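Local coordinates for L-talarate/galactarate dehydratase (Salmonella typhimurium, PDB 2PP0), which catalyses the magnesium-dependent dehydration of L-talarate and galactarate to 5-keto-4-deoxy-D-glucarate and also epimerises L-talarate to galactarate, at residues L176-V179 with L180-V183; G88-A91 with H92-I96. All coordinates share one frame; numbering follows the deposited sequence.

Contact 1 (L176-V179 with L180-V183)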
ATOM      1  N   LEU B 176       5.299  -6.180  43.520  1.00 40.90           N
ATOM      2  CA  LEU B 176       3.871  -6.374  43.298  1.00 42.10           C
ATOM      3  C   LEU B 176       2.970  -5.221  43.747  1.00 43.76           C
ATOM      4  O   LEU B 176       2.098  -4.784  42.994  1.00 44.22           O
ATOM      5  CB  LEU B 176       3.408  -7.670  43.965  1.00 41.00           C
ATOM      6  CG  LEU B 176       1.918  -8.006  43.820  1.00 41.36           C
ATOM      7  CD1 LEU B 176       1.524  -7.980  42.352  1.00 41.34           C
ATOM      8  CD2 LEU B 176       1.639  -9.379  44.423  1.00 41.15           C
ATOM      9  N   ASP B 177       3.170  -4.727  44.965  1.00 45.23           N
ATOM     10  CA  ASP B 177       2.334  -3.636  45.463  1.00 46.31           C
ATOM     11  C   ASP B 177       2.427  -2.384  44.594  1.00 45.24           C
ATOM     12  O   ASP B 177       1.449  -1.653  44.449  1.00 46.65           O
ATOM     13  CB  ASP B 177       2.694  -3.288  46.916  1.00 48.41           C
ATOM     14  CG  ASP B 177       4.088  -2.698  47.056  1.00 51.04           C
ATOM     15  OD1 ASP B 177       4.385  -2.141  48.136  1.00 53.80           O
ATOM     16  OD2 ASP B 177       4.888  -2.794  46.101  1.00 53.72           O
ATOM     17  N   GLN B 178       3.601  -2.134  44.018  1.00 44.99           N
ATOM     18  CA  GLN B 178       3.787  -0.967  43.163  1.00 44.06           C
ATOM     19  C   GLN B 178       3.128  -1.196  41.800  1.00 44.29           C
ATOM     20  O   GLN B 178       2.626  -0.256  41.179  1.00 44.77           O
ATOM     21  CB  GLN B 178       5.277  -0.663  42.980  1.00 44.13           C
ATOM     22  CG  GLN B 178       5.550   0.509  42.043  1.00 44.47           C
ATOM     23  CD  GLN B 178       5.116   1.850  42.618  1.00 46.97           C
ATOM     24  OE1 GLN B 178       4.668   2.734  41.886  1.00 47.20           O
ATOM     25  NE2 GLN B 178       5.264   2.013  43.931  1.00 46.07           N
ATOM     26  N   VAL B 179       3.140  -2.443  41.331  1.00 42.88           N
ATOM     27  CA  VAL B 179       2.507  -2.763  40.053  1.00 42.01           C
ATOM     28  C   VAL B 179       1.015  -2.484  40.199  1.00 42.59           C
ATOM     29  O   VAL B 179       0.377  -1.969  39.281  1.00 42.92           O
ATOM     30  CB  VAL B 179       2.690  -4.253  39.668  1.00 41.07           C
ATOM     31  CG1 VAL B 179       1.795  -4.602  38.475  1.00 39.01           C
ATOM     32  CG2 VAL B 179       4.146  -4.528  39.328  1.00 39.83           C
ATOM     33  N   LEU B 180       0.469  -2.828  41.366  1.00 42.53           N
ATOM     34  CA  LEU B 180      -0.945  -2.620  41.648  1.00 42.83           C
ATOM     35  C   LEU B 180      -1.280  -1.133  41.767  1.00 43.08           C
ATOM     36  O   LEU B 180      -2.390  -0.712  41.439  1.00 43.48           O
ATOM     37  CB  LEU B 180      -1.338  -3.353  42.932  1.00 43.06           C
ATOM     38  CG  LEU B 180      -1.213  -4.878  42.856  1.00 43.25           C
ATOM     39  CD1 LEU B 180      -1.526  -5.493  44.212  1.00 43.04           C
ATOM     40  CD2 LEU B 180      -2.159  -5.418  41.790  1.00 43.37           C
ATOM     41  N   LYS B 181      -0.320  -0.340  42.237  1.00 43.91           N
ATOM     42  CA  LYS B 181      -0.531   1.098  42.361  1.00 44.22           C
ATOM     43  C   LYS B 181      -0.502   1.735  40.971  1.00 44.40           C
ATOM     44  O   LYS B 181      -1.205   2.716  40.712  1.00 45.03           O
ATOM     45  CB  LYS B 181       0.550   1.740  43.236  1.00 44.16           C
ATOM     46  CG  LYS B 181       0.477   1.378  44.716  1.00 45.36           C
ATOM     47  CD  LYS B 181       1.545   2.120  45.508  1.00 45.28           C
ATOM     48  CE  LYS B 181       1.581   1.662  46.960  1.00 46.38           C
ATOM     49  NZ  LYS B 181       2.645   2.363  47.741  1.00 48.71           N
ATOM     50  N   ASN B 182       0.315   1.181  40.078  1.00 43.90           N
ATOM     51  CA  ASN B 182       0.400   1.716  38.720  1.00 43.20           C
ATOM     52  C   ASN B 182      -0.891   1.406  37.970  1.00 42.31           C
ATOM     53  O   ASN B 182      -1.348   2.208  37.153  1.00 43.38           O
ATOM     54  CB  ASN B 182       1.593   1.116  37.968  1.00 42.93           C
ATOM     55  CG  ASN B 182       2.919   1.427  38.636  1.00 42.69           C
ATOM     56  OD1 ASN B 182       3.140   2.539  39.124  1.00 42.62           O
ATOM     57  ND2 ASN B 182       3.818   0.446  38.647  1.00 41.93           N
ATOM     58  N   VAL B 183      -1.473   0.241  38.250  1.00 41.44           N
ATOM     59  CA  VAL B 183      -2.724  -0.163  37.613  1.00 41.21           C
ATOM     60  C   VAL B 183      -3.794   0.869  37.941  1.00 41.27           C
ATOM     61  O   VAL B 183      -4.575   1.268  37.073  1.00 41.87           O
ATOM     62  CB  VAL B 183      -3.192  -1.545  38.115  1.00 40.67           C
ATOM     63  CG1 VAL B 183      -4.641  -1.783  37.721  1.00 41.00           C
ATOM     64  CG2 VAL B 183      -2.317  -2.633  37.518  1.00 41.62           C
TER
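The carbonyl oxygen of Q178 draws in the next turn of the helix from more than one direction. N182 N gives it a hydrogen bond of 2.9 Å, with an N-H...O angle of 146°, while K181 N adds a weak, strongly bent one. N182 ND2 also stands 2.9 Å from Q178 O: with CG beside its own backbone N (chi1 -61°), the N182 side chain folds back over the preceding turn instead of pointing onward. ND2 also makes a weak hydrogen bond to G169 O. The two side-chain amides of Q178 and N182 meet obliquely, their planes 55° apart, and both residues pack against A9 of the second subunit.

K181 leans back in the same sense. Its CG lies 3.2 Å from D177 O, and the chain beyond runs out extended, bringing NZ to 4.8 Å from D177 OD1, too far for a salt bridge, though the opposite charges may attract weakly. On another side of the helix L176 and L180 touch, L176 CD1 reaching L180 CG at 4.2 Å, while L180 CG itself rests 3.3 Å from L176 O. V183 continues the apolar surface, its CG2 3.3 Å from V179 O. L176, V179 and V183 also pack on helix 203-217. The arrangement is that of an amphipathic outer helix of the enolase-superfamily barrel: helix 176-188 joins strand 161-166 to strand 194-197, which carries the substrate-binding K195 and, at its end, the proton acceptor K197.

Contact 2 (G88-A91 with H92-I96)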
ATOM      1  N   GLY B  88      25.611   2.535  15.837  1.00 26.01           N
ATOM      2  CA  GLY B  88      25.713   2.008  14.486  1.00 24.30           C
ATOM      3  C   GLY B  88      24.622   2.540  13.573  1.00 24.92           C
ATOM      4  O   GLY B  88      24.866   2.845  12.407  1.00 24.25           O
ATOM      5  N   ILE B  89      23.408   2.635  14.097  1.00 25.27           N
ATOM      6  CA  ILE B  89      22.294   3.160  13.315  1.00 26.50           C
ATOM      7  C   ILE B  89      22.641   4.587  12.870  1.00 26.78           C
ATOM      8  O   ILE B  89      22.556   4.916  11.685  1.00 26.47           O
ATOM      9  CB  ILE B  89      21.000   3.177  14.149  1.00 27.22           C
ATOM     10  CG1 ILE B  89      20.579   1.746  14.474  1.00 27.41           C
ATOM     11  CG2 ILE B  89      19.881   3.883  13.373  1.00 28.31           C
ATOM     12  CD1 ILE B  89      19.421   1.659  15.434  1.00 25.13           C
ATOM     13  N   TYR B  90      23.047   5.426  13.822  1.00 27.17           N
ATOM     14  CA  TYR B  90      23.414   6.809  13.502  1.00 28.50           C
ATOM     15  C   TYR B  90      24.592   6.880  12.532  1.00 28.59           C
ATOM     16  O   TYR B  90      24.575   7.657  11.573  1.00 28.22           O
ATOM     17  CB  TYR B  90      23.783   7.575  14.770  1.00 28.29           C
ATOM     18  CG  TYR B  90      24.342   8.957  14.493  1.00 30.95           C
ATOM     19  CD1 TYR B  90      23.497  10.028  14.185  1.00 29.82           C
ATOM     20  CD2 TYR B  90      25.717   9.191  14.522  1.00 30.09           C
ATOM     21  CE1 TYR B  90      24.011  11.296  13.916  1.00 30.72           C
ATOM     22  CE2 TYR B  90      26.243  10.460  14.251  1.00 31.72           C
ATOM     23  CZ  TYR B  90      25.383  11.506  13.951  1.00 31.46           C
ATOM     24  OH  TYR B  90      25.892  12.762  13.695  1.00 34.12           O
ATOM     25  N   ALA B  91      25.623   6.075  12.783  1.00 28.79           N
ATOM     26  CA  ALA B  91      26.805   6.080  11.921  1.00 29.13           C
ATOM     27  C   ALA B  91      26.476   5.751  10.468  1.00 28.72           C
ATOM     28  O   ALA B  91      26.994   6.388   9.548  1.00 29.42           O
ATOM     29  CB  ALA B  91      27.862   5.096  12.465  1.00 31.64           C
ATOM     30  N   HIS B  92      25.620   4.757  10.249  1.00 27.26           N
ATOM     31  CA  HIS B  92      25.262   4.384   8.882  1.00 26.28           C
ATOM     32  C   HIS B  92      24.361   5.447   8.243  1.00 26.39           C
ATOM     33  O   HIS B  92      24.524   5.785   7.077  1.00 24.84           O
ATOM     34  CB  HIS B  92      24.546   3.032   8.859  1.00 25.33           C
ATOM     35  CG  HIS B  92      24.342   2.491   7.478  1.00 28.82           C
ATOM     36  ND1 HIS B  92      25.391   2.184   6.639  1.00 25.95           N
ATOM     37  CD2 HIS B  92      23.213   2.237   6.774  1.00 26.22           C
ATOM     38  CE1 HIS B  92      24.918   1.767   5.478  1.00 28.99           C
ATOM     39  NE2 HIS B  92      23.599   1.790   5.533  1.00 28.34           N
ATOM     40  N   ALA B  93      23.406   5.960   9.011  1.00 26.73           N
ATOM     41  CA  ALA B  93      22.505   6.997   8.505  1.00 27.75           C
ATOM     42  C   ALA B  93      23.377   8.162   8.032  1.00 28.55           C
ATOM     43  O   ALA B  93      23.171   8.728   6.961  1.00 28.74           O
ATOM     44  CB  ALA B  93      21.562   7.449   9.611  1.00 24.27           C
ATOM     45  N   LYS B  94      24.380   8.499   8.833  1.00 30.20           N
ATOM     46  CA  LYS B  94      25.285   9.582   8.486  1.00 30.23           C
ATOM     47  C   LYS B  94      26.070   9.298   7.208  1.00 30.31           C
ATOM     48  O   LYS B  94      26.342  10.209   6.431  1.00 28.92           O
ATOM     49  CB  LYS B  94      26.252   9.836   9.648  1.00 31.92           C
ATOM     50  CG  LYS B  94      27.338  10.857   9.358  1.00 32.90           C
ATOM     51  CD  LYS B  94      28.069  11.214  10.639  1.00 34.78           C
ATOM     52  CE  LYS B  94      29.294  12.073  10.379  1.00 36.31           C
ATOM     53  NZ  LYS B  94      30.044  12.305  11.650  1.00 38.43           N
ATOM     54  N   GLU B  95      26.418   8.033   6.980  1.00 30.46           N
ATOM     55  CA  GLU B  95      27.208   7.672   5.804  1.00 30.29           C
ATOM     56  C   GLU B  95      26.414   7.566   4.494  1.00 30.55           C
ATOM     57  O   GLU B  95      27.004   7.563   3.413  1.00 30.03           O
ATOM     58  CB  GLU B  95      27.983   6.361   6.073  1.00 31.29           C
ATOM     59  CG  GLU B  95      29.008   5.995   4.985  1.00 29.92           C
ATOM     60  CD  GLU B  95      29.923   4.821   5.364  1.00 30.67           C
ATOM     61  OE1 GLU B  95      29.579   4.035   6.274  1.00 29.97           O
ATOM     62  OE2 GLU B  95      30.985   4.677   4.729  1.00 30.13           O
ATOM     63  N   ILE B  96      25.086   7.500   4.583  1.00 29.35           N
ATOM     64  CA  ILE B  96      24.246   7.393   3.386  1.00 29.84           C
ATOM     65  C   ILE B  96      23.302   8.583   3.142  1.00 29.28           C
ATOM     66  O   ILE B  96      22.790   8.743   2.036  1.00 29.09           O
ATOM     67  CB  ILE B  96      23.350   6.124   3.427  1.00 29.31           C
ATOM     68  CG1 ILE B  96      22.400   6.197   4.627  1.00 30.70           C
ATOM     69  CG2 ILE B  96      24.214   4.861   3.503  1.00 28.81           C
ATOM     70  CD1 ILE B  96      21.388   5.054   4.688  1.00 31.48           C
TER
HETATM   71  O   HOH W   1      28.673  13.116  13.826  1.00 34.92           O
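K94 climbs back beside Y90, one helical turn earlier, and the two side chains meet again at a water. At its base, K94 CB sits 3.4 Å from Y90 O, the same oxygen that takes a hydrogen bond from K94 N at 2.9 Å. CG is anti to the backbone N (chi1 174°) and the rest of the chain is fully extended, which carries it obliquely past the outer end of the phenol. CD is the atom that touches, 4.1 Å from Y90 OH and equally near CE2. At the tip, NZ donates to the water over 2.7 Å. That water lies in the plane of the Y90 ring, at its edge, and is hydrogen-bonded to Y90 OH at 2.8 Å, so it bridges ammonium and hydroxyl and should steady both ends.

Beneath this pair the backbone ladder is regular: H92 N to G88 O and A93 N to I89 O are nearly straight bonds. E95 N to A91 O is more bent (136°), close to where the helix finishes. There the H92 ring has I96 CG2 3.6 Å above one face, offset toward the rim.

Helix 86-96 packs on the antiparallel sheet of the N-terminal domain. Y90 packs on strands 28-40 and 388-395, A93 on strand 28-40, and K94 touches C392 of strand 388-395. I89 reaches strand 74-81 and, together with H92, helix 127-146; its side chain is about 9 Å from that of the substrate-binding K82, in the loop between strand 74-81 and this helix.

Overall arrangement
Contact 2 comes first along the chain, on helix 86-96, and contact 1 follows on helix 176-188; their centres are 40 Å apart, their nearest atoms about 28 Å, and they share no strand or helix. Contact 2 belongs to the N-terminal domain and packs on its antiparallel sheet, whereas contact 1 lies on the outside of the barrel domain. In this superfamily the active site forms where these two domains meet. Side chain to side chain, V179 of contact 1 is about 8 Å from the proton acceptor K197, and I89 of contact 2 about 9 Å from D301, which raises the basicity of the active-site histidine. Within the two-chain assembly, contact 1 borders the second subunit and contact 2 does not.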